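Local coordinates for integron cassette protein (Vibrio cholerae, PDB 3G1J) that is of unknown function but is encoded by a mobile integron gene cassette and adopts a small, mainly antiparallel beta fold assigned to the SH3 clan, at residues S52-F57 with L69-E74; Y6-Y11 with L43-V48. All blocks are in the same frame, centred on the assembly; numbering follows the deposited sequence.

Contact 1: residues S52-F57 with L69-E74; sequences SGLSLF and LCVRPE
L56 and L69 cross obliquely and meet through their CD1 methyls, 3.8 Å apart. L54 packs on V71 nearer the backbone: its CB lies 3.7 Å from V71 CG2. V71 CG1 lies anti to the backbone N (chi1 -170°), which leaves CG2 beside that N and facing L54. The L54 and L69 side chains share one face of the sheet, where F47, I79 and A80 close round this apolar group. The two segments are the open end of the antiparallel hairpin 53-60/63-70. L54 and L69 form a hydrogen-bonded pair, with L69 N 2.8 Å from L54 O and L54 N 2.9 Å from L69 O. Next to it G53 and C70 form a non-hydrogen-bonded pair. S52 and G53 together face V48 of the neighbouring strand, a G1 beta bulge, and S52 O takes V71 N at 2.8 Å. V71 is the centre of an inverse gamma turn, through which the chain leaves the strand. Beyond it S52 CB lies 4.0 Å from R72 CG, and a water 2.9 Å from S52 OG links that hydroxyl to R72 NH1, from which it accepts at the in-plane edge of the guanidinium. R72 NE gives a salt bridge to E74 OE2 (2.8 Å), on the syn side but 27° out of the carboxylate plane.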
ATOM      1  N   SER A  52     -14.747   1.506   2.269  1.00 45.38           N
ATOM      2  CA  SER A  52     -13.734   2.110   1.417  1.00 46.42           C
ATOM      3  C   SER A  52     -12.359   1.744   1.972  1.00 35.46           C
ATOM      4  O   SER A  52     -11.444   2.568   2.006  1.00 34.42           O
ATOM      5  CB  SER A  52     -13.911   3.629   1.345  1.00 56.06           C
ATOM      6  OG  SER A  52     -14.909   3.987   0.403  1.00 59.80           O
ATOM      7  N   GLY A  53     -12.227   0.497   2.416  1.00 33.89           N
ATOM      8  CA  GLY A  53     -11.019   0.043   3.080  1.00 30.97           C
ATOM      9  C   GLY A  53     -10.054  -0.669   2.151  1.00 29.90           C
ATOM     10  O   GLY A  53     -10.242  -1.848   1.823  1.00 30.71           O
ATOM     11  N   LEU A  54      -9.020   0.045   1.717  1.00 23.07           N
ATOM     12  CA  LEU A  54      -8.002  -0.532   0.850  1.00 22.64           C
ATOM     13  C   LEU A  54      -6.803  -1.037   1.653  1.00 24.38           C
ATOM     14  O   LEU A  54      -6.166  -0.285   2.387  1.00 24.33           O
ATOM     15  CB  LEU A  54      -7.538   0.504  -0.186  1.00 21.65           C
ATOM     16  CG  LEU A  54      -6.442   0.071  -1.166  1.00 21.27           C
ATOM     17  CD1 LEU A  54      -6.923  -1.069  -2.067  1.00 25.14           C
ATOM     18  CD2 LEU A  54      -5.951   1.255  -2.000  1.00 22.38           C
ATOM     19  N   SER A  55      -6.481  -2.315   1.505  1.00 22.69           N
ATOM     20  CA  SER A  55      -5.287  -2.846   2.138  1.00 20.60           C
ATOM     21  C   SER A  55      -4.211  -3.072   1.092  1.00 16.87           C
ATOM     22  O   SER A  55      -4.441  -3.766   0.100  1.00 23.02           O
ATOM     23  CB  SER A  55      -5.606  -4.164   2.843  1.00 23.05           C
ATOM     24  OG  SER A  55      -6.392  -3.910   3.988  1.00 29.09           O
ATOM     25  N   LEU A  56      -3.035  -2.504   1.325  1.00 21.30           N
ATOM     26  CA  LEU A  56      -1.892  -2.761   0.467  1.00 22.16           C
ATOM     27  C   LEU A  56      -0.876  -3.568   1.267  1.00 24.49           C
ATOM     28  O   LEU A  56      -0.313  -3.071   2.233  1.00 22.89           O
ATOM     29  CB  LEU A  56      -1.272  -1.445  -0.011  1.00 21.53           C
ATOM     30  CG  LEU A  56      -2.171  -0.440  -0.738  1.00 18.22           C
ATOM     31  CD1 LEU A  56      -1.378   0.829  -1.112  1.00 14.65           C
ATOM     32  CD2 LEU A  56      -2.861  -1.060  -1.959  1.00 20.24           C
ATOM     33  N   PHE A  57      -0.659  -4.824   0.878  1.00 20.33           N
ATOM     34  CA  PHE A  57       0.275  -5.683   1.596  1.00 22.35           C
ATOM     35  C   PHE A  57       1.675  -5.646   0.989  1.00 23.74           C
ATOM     36  O   PHE A  57       1.852  -5.769  -0.222  1.00 21.58           O
ATOM     37  CB  PHE A  57      -0.231  -7.126   1.632  1.00 19.95           C
ATOM     38  CG  PHE A  57      -1.496  -7.302   2.416  1.00 22.24           C
ATOM     39  CD1 PHE A  57      -2.729  -7.180   1.796  1.00 21.11           C
ATOM     40  CD2 PHE A  57      -1.451  -7.585   3.774  1.00 24.07           C
ATOM     41  CE1 PHE A  57      -3.904  -7.347   2.516  1.00 20.69           C
ATOM     42  CE2 PHE A  57      -2.619  -7.758   4.508  1.00 21.92           C
ATOM     43  CZ  PHE A  57      -3.845  -7.636   3.881  1.00 22.07           C
ATOM     44  N   LEU A  69      -5.599   1.943   3.961  1.00 23.13           N
ATOM     45  CA  LEU A  69      -5.969   3.276   3.507  1.00 25.34           C
ATOM     46  C   LEU A  69      -7.490   3.377   3.372  1.00 26.94           C
ATOM     47  O   LEU A  69      -8.111   2.569   2.687  1.00 24.27           O
ATOM     48  CB  LEU A  69      -5.293   3.578   2.167  1.00 19.39           C
ATOM     49  CG  LEU A  69      -3.764   3.514   2.107  1.00 20.76           C
ATOM     50  CD1 LEU A  69      -3.285   3.609   0.639  1.00 20.68           C
ATOM     51  CD2 LEU A  69      -3.119   4.603   2.941  1.00 18.93           C
ATOM     52  N   CYS A  70      -8.100   4.363   4.025  1.00 27.43           N
ATOM     53  CA  CYS A  70      -9.520   4.618   3.807  1.00 28.81           C
ATOM     54  C   CYS A  70      -9.660   5.538   2.603  1.00 27.33           C
ATOM     55  O   CYS A  70      -9.233   6.699   2.650  1.00 27.95           O
ATOM     56  CB  CYS A  70     -10.150   5.276   5.030  1.00 30.43           C
ATOM     57  SG  CYS A  70     -11.892   5.745   4.767  1.00 36.69           S
ATOM     58  N   VAL A  71     -10.238   5.022   1.524  1.00 26.38           N
ATOM     59  CA  VAL A  71     -10.268   5.751   0.258  1.00 27.43           C
ATOM     60  C   VAL A  71     -11.433   6.736   0.209  1.00 34.69           C
ATOM     61  O   VAL A  71     -12.423   6.546  -0.506  1.00 31.73           O
ATOM     62  CB  VAL A  71     -10.301   4.804  -0.956  1.00 26.82           C
ATOM     63  CG1 VAL A  71     -10.073   5.584  -2.240  1.00 26.03           C
ATOM     64  CG2 VAL A  71      -9.247   3.725  -0.805  1.00 27.57           C
ATOM     65  N   ARG A  72     -11.299   7.785   1.007  1.00 31.92           N
ATOM     66  CA  ARG A  72     -12.261   8.866   1.044  1.00 34.71           C
ATOM     67  C   ARG A  72     -11.470  10.162   1.092  1.00 33.90           C
ATOM     68  O   ARG A  72     -10.342  10.178   1.587  1.00 29.48           O
ATOM     69  CB  ARG A  72     -13.177   8.738   2.261  1.00 36.27           C
ATOM     70  CG  ARG A  72     -14.168   7.585   2.151  1.00 39.86           C
ATOM     71  CD  ARG A  72     -15.138   7.581   3.318  1.00 52.22           C
ATOM     72  NE  ARG A  72     -15.851   8.850   3.438  1.00 60.58           N
ATOM     73  CZ  ARG A  72     -16.952   9.162   2.758  1.00 63.13           C
ATOM     74  NH1 ARG A  72     -17.478   8.292   1.903  1.00 64.16           N
ATOM     75  NH2 ARG A  72     -17.527  10.345   2.934  1.00 55.58           N
ATOM     76  N   PRO A  73     -12.062  11.249   0.580  1.00 33.32           N
ATOM     77  CA  PRO A  73     -11.338  12.517   0.416  1.00 37.69           C
ATOM     78  C   PRO A  73     -10.733  13.015   1.717  1.00 33.66           C
ATOM     79  O   PRO A  73      -9.618  13.551   1.719  1.00 34.57           O
ATOM     80  CB  PRO A  73     -12.428  13.497  -0.039  1.00 43.56           C
ATOM     81  CG  PRO A  73     -13.576  12.670  -0.481  1.00 44.93           C
ATOM     82  CD  PRO A  73     -13.499  11.378   0.282  1.00 43.27           C
ATOM     83  N   GLU A  74     -11.467  12.843   2.808  1.00 31.10           N
ATOM     84  CA  GLU A  74     -11.056  13.397   4.092  1.00 34.78           C
ATOM     85  C   GLU A  74     -10.032  12.515   4.794  1.00 31.73           C
ATOM     86  O   GLU A  74      -9.438  12.916   5.796  1.00 32.96           O
ATOM     87  CB  GLU A  74     -12.271  13.643   4.994  1.00 37.30           C
ATOM     88  CG  GLU A  74     -12.973  12.384   5.466  1.00 36.14           C
ATOM     89  CD  GLU A  74     -13.934  11.814   4.435  1.00 38.33           C
ATOM     90  OE1 GLU A  74     -13.781  12.104   3.228  1.00 36.57           O
ATOM     91  OE2 GLU A  74     -14.838  11.056   4.834  1.00 41.69           O
TER
HETATM   92  O   HOH W   1     -16.931   5.641   1.693  1.00 62.18           O

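Contact 2: residues Y6-Y11 with L43-V48; sequences YLQSEY and LGSNFV
The Y11 ring lies obliquely beside the hydroxyl of S45; the nearest ring atom, CD1, is 3.8 Å from S45 OG. Y11 CB comes closer to the same oxygen, at 3.6 Å, and CG, anti to the backbone N (chi1 -171°), takes the ring past the serine toward L54 and L83. The second flat group is the Q8 amide: its NE2 donates almost in the amide plane to E10 O at 2.7 Å, a bond within segment 6-11 that fixes the rotation of the amide. Q8 CB also rests on S45 OG, so the serine hydroxyl sits between the aliphatic starts of Q8 and Y11. The backbones join through a single antiparallel bridge, Q8 with S45, in which Q8 N donates to S45 O (2.8 Å) and S45 N to Q8 O (3.0 Å). The N-terminal arm runs about perpendicular to strand 39-48 (97° between end-to-end directions) and pairs with it in that one bridge at S45, rather than adding a full strand. Just before the bridge, L43 and G44 both face F57, a classic beta bulge. With no side chain at G44, Q8 O approaches its CA to 3.2 Å, and L7 CD1 lies 3.9 Å from that CA. L7 CD2 leans against S45 O, while L7 packs onward on V2 and F57. A water 2.8 Å from N46 OD1 also reaches Y6 O, although it has more acceptors nearby than protons. The E10 carboxylate forms a salt bridge with K15.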
ATOM      1  N   TYR A   6      -6.113 -14.688  -1.895  1.00 21.69           N
ATOM      2  CA  TYR A   6      -7.259 -13.784  -1.841  1.00 19.06           C
ATOM      3  C   TYR A   6      -6.931 -12.404  -2.390  1.00 25.70           C
ATOM      4  O   TYR A   6      -7.834 -11.599  -2.612  1.00 25.01           O
ATOM      5  CB  TYR A   6      -7.788 -13.632  -0.405  1.00 20.34           C
ATOM      6  CG  TYR A   6      -8.647 -14.794   0.023  1.00 23.92           C
ATOM      7  CD1 TYR A   6     -10.032 -14.742  -0.099  1.00 29.83           C
ATOM      8  CD2 TYR A   6      -8.075 -15.949   0.530  1.00 27.09           C
ATOM      9  CE1 TYR A   6     -10.823 -15.809   0.283  1.00 32.88           C
ATOM     10  CE2 TYR A   6      -8.851 -17.018   0.910  1.00 31.33           C
ATOM     11  CZ  TYR A   6     -10.225 -16.950   0.784  1.00 34.28           C
ATOM     12  OH  TYR A   6     -10.991 -18.032   1.169  1.00 34.64           O
ATOM     13  N   LEU A   7      -5.650 -12.135  -2.626  1.00 18.13           N
ATOM     14  CA  LEU A   7      -5.225 -10.787  -2.998  1.00 22.17           C
ATOM     15  C   LEU A   7      -5.238 -10.514  -4.496  1.00 28.48           C
ATOM     16  O   LEU A   7      -4.948 -11.392  -5.313  1.00 24.93           O
ATOM     17  CB  LEU A   7      -3.819 -10.495  -2.463  1.00 19.41           C
ATOM     18  CG  LEU A   7      -3.557 -10.538  -0.953  1.00 23.15           C
ATOM     19  CD1 LEU A   7      -2.118 -10.142  -0.669  1.00 26.70           C
ATOM     20  CD2 LEU A   7      -4.533  -9.671  -0.170  1.00 23.07           C
ATOM     21  N   GLN A   8      -5.556  -9.271  -4.837  1.00 24.36           N
ATOM     22  CA  GLN A   8      -5.434  -8.785  -6.195  1.00 24.10           C
ATOM     23  C   GLN A   8      -3.960  -8.519  -6.491  1.00 23.91           C
ATOM     24  O   GLN A   8      -3.263  -7.900  -5.691  1.00 28.52           O
ATOM     25  CB  GLN A   8      -6.264  -7.513  -6.316  1.00 28.93           C
ATOM     26  CG  GLN A   8      -6.275  -6.867  -7.663  1.00 30.15           C
ATOM     27  CD  GLN A   8      -7.293  -5.755  -7.703  1.00 32.93           C
ATOM     28  OE1 GLN A   8      -8.487  -5.989  -7.504  1.00 28.29           O
ATOM     29  NE2 GLN A   8      -6.828  -4.533  -7.928  1.00 29.96           N
ATOM     30  N   SER A   9      -3.473  -9.000  -7.633  1.00 20.64           N
ATOM     31  CA  SER A   9      -2.041  -8.945  -7.920  1.00 23.99           C
ATOM     32  C   SER A   9      -1.526  -7.575  -8.372  1.00 26.08           C
ATOM     33  O   SER A   9      -0.325  -7.317  -8.321  1.00 31.60           O
ATOM     34  CB  SER A   9      -1.660 -10.009  -8.955  1.00 28.30           C
ATOM     35  OG  SER A   9      -2.319  -9.772 -10.184  1.00 30.59           O
ATOM     36  N   GLU A  10      -2.424  -6.711  -8.835  1.00 23.55           N
ATOM     37  CA  GLU A  10      -2.043  -5.364  -9.248  1.00 25.89           C
ATOM     38  C   GLU A  10      -3.011  -4.329  -8.718  1.00 26.83           C
ATOM     39  O   GLU A  10      -4.220  -4.547  -8.692  1.00 26.32           O
ATOM     40  CB  GLU A  10      -2.013  -5.256 -10.775  1.00 26.86           C
ATOM     41  CG  GLU A  10      -1.155  -6.315 -11.441  1.00 37.68           C
ATOM     42  CD  GLU A  10      -0.875  -6.010 -12.901  1.00 50.43           C
ATOM     43  OE1 GLU A  10      -1.367  -4.971 -13.398  1.00 45.65           O
ATOM     44  OE2 GLU A  10      -0.161  -6.812 -13.548  1.00 54.77           O
ATOM     45  N   TYR A  11      -2.474  -3.187  -8.316  1.00 25.18           N
ATOM     46  CA  TYR A  11      -3.301  -2.059  -7.944  1.00 21.05           C
ATOM     47  C   TYR A  11      -2.597  -0.797  -8.419  1.00 23.04           C
ATOM     48  O   TYR A  11      -1.606  -0.360  -7.821  1.00 23.05           O
ATOM     49  CB  TYR A  11      -3.548  -2.007  -6.431  1.00 23.83           C
ATOM     50  CG  TYR A  11      -4.574  -0.966  -6.058  1.00 22.93           C
ATOM     51  CD1 TYR A  11      -5.914  -1.296  -5.936  1.00 22.03           C
ATOM     52  CD2 TYR A  11      -4.205   0.362  -5.862  1.00 23.19           C
ATOM     53  CE1 TYR A  11      -6.852  -0.347  -5.620  1.00 24.11           C
ATOM     54  CE2 TYR A  11      -5.136   1.314  -5.544  1.00 26.58           C
ATOM     55  CZ  TYR A  11      -6.452   0.962  -5.427  1.00 27.41           C
ATOM     56  OH  TYR A  11      -7.367   1.929  -5.103  1.00 33.35           O
ATOM     57  N   LEU A  43       3.005  -7.242  -2.295  1.00 22.25           N
ATOM     58  CA  LEU A  43       2.456  -8.594  -2.253  1.00 19.43           C
ATOM     59  C   LEU A  43       1.070  -8.685  -2.898  1.00 18.88           C
ATOM     60  O   LEU A  43       0.689  -9.731  -3.424  1.00 25.73           O
ATOM     61  CB  LEU A  43       2.364  -9.069  -0.803  1.00 21.29           C
ATOM     62  CG  LEU A  43       3.643  -8.999   0.027  1.00 23.42           C
ATOM     63  CD1 LEU A  43       3.336  -9.539   1.408  1.00 20.25           C
ATOM     64  CD2 LEU A  43       4.785  -9.777  -0.634  1.00 22.52           C
ATOM     65  N   GLY A  44       0.300  -7.604  -2.821  1.00 18.26           N
ATOM     66  CA  GLY A  44      -1.039  -7.577  -3.395  1.00 18.95           C
ATOM     67  C   GLY A  44      -1.979  -6.719  -2.569  1.00 21.14           C
ATOM     68  O   GLY A  44      -1.602  -6.259  -1.497  1.00 19.75           O
ATOM     69  N   SER A  45      -3.206  -6.527  -3.048  1.00 19.55           N
ATOM     70  CA  SER A  45      -4.147  -5.650  -2.380  1.00 19.29           C
ATOM     71  C   SER A  45      -5.517  -6.301  -2.191  1.00 26.46           C
ATOM     72  O   SER A  45      -5.864  -7.285  -2.851  1.00 24.61           O
ATOM     73  CB  SER A  45      -4.328  -4.382  -3.209  1.00 21.30           C
ATOM     74  OG  SER A  45      -4.982  -4.681  -4.437  1.00 24.33           O
ATOM     75  N   ASN A  46      -6.302  -5.725  -1.292  1.00 22.94           N
ATOM     76  CA  ASN A  46      -7.700  -6.085  -1.164  1.00 25.80           C
ATOM     77  C   ASN A  46      -8.531  -4.850  -0.862  1.00 25.32           C
ATOM     78  O   ASN A  46      -8.111  -4.001  -0.079  1.00 24.24           O
ATOM     79  CB  ASN A  46      -7.897  -7.128  -0.069  1.00 31.43           C
ATOM     80  CG  ASN A  46      -9.327  -7.601   0.014  1.00 38.27           C
ATOM     81  OD1 ASN A  46      -9.916  -8.006  -0.987  1.00 38.14           O
ATOM     82  ND2 ASN A  46      -9.901  -7.538   1.205  1.00 41.28           N
ATOM     83  N   PHE A  47      -9.696  -4.739  -1.489  1.00 27.54           N
ATOM     84  CA  PHE A  47     -10.545  -3.564  -1.279  1.00 27.63           C
ATOM     85  C   PHE A  47     -11.913  -3.945  -0.747  1.00 30.56           C
ATOM     86  O   PHE A  47     -12.622  -4.752  -1.348  1.00 34.43           O
ATOM     87  CB  PHE A  47     -10.681  -2.737  -2.565  1.00 25.24           C
ATOM     88  CG  PHE A  47     -11.500  -1.475  -2.397  1.00 27.31           C
ATOM     89  CD1 PHE A  47     -10.949  -0.349  -1.806  1.00 34.52           C
ATOM     90  CD2 PHE A  47     -12.809  -1.411  -2.849  1.00 31.58           C
ATOM     91  CE1 PHE A  47     -11.695   0.814  -1.657  1.00 32.76           C
ATOM     92  CE2 PHE A  47     -13.562  -0.250  -2.707  1.00 35.48           C
ATOM     93  CZ  PHE A  47     -13.003   0.862  -2.112  1.00 36.47           C
ATOM     94  N   VAL A  48     -12.272  -3.366   0.394  1.00 27.98           N
ATOM     95  CA  VAL A  48     -13.581  -3.589   1.000  1.00 32.75           C
ATOM     96  C   VAL A  48     -14.468  -2.371   0.745  1.00 39.83           C
ATOM     97  O   VAL A  48     -14.382  -1.379   1.466  1.00 43.99           O
ATOM     98  CB  VAL A  48     -13.458  -3.842   2.513  1.00 39.60           C
ATOM     99  CG1 VAL A  48     -14.837  -3.910   3.167  1.00 38.62           C
ATOM    100  CG2 VAL A  48     -12.665  -5.120   2.770  1.00 45.57           C
TER
HETATM  101  O   HOH W   2      -8.688  -9.050  -3.306  1.00 29.07           O

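In the fold
Both contacts reach the five-stranded antiparallel sheet, where strand 53-60 of contact 1 neighbours strand 39-48 of contact 2; their centres are about 12 Å apart. The two strands follow each other in the chain, and along it contact 2 closes before contact 1 opens. The probable backbone hydrogen bonds F57 O to L43 N and S55 N to N46 O, both 2.8 Å, join them directly. Side chains meet as well: L54 CD2 packs 3.5 Å from Y11 CZ, bringing the apolar group of contact 1 onto the ring of contact 2. Thus strand 53-60 has segment 69-74 on one side and segment 43-48 on the other, with the arm 6-11 beyond.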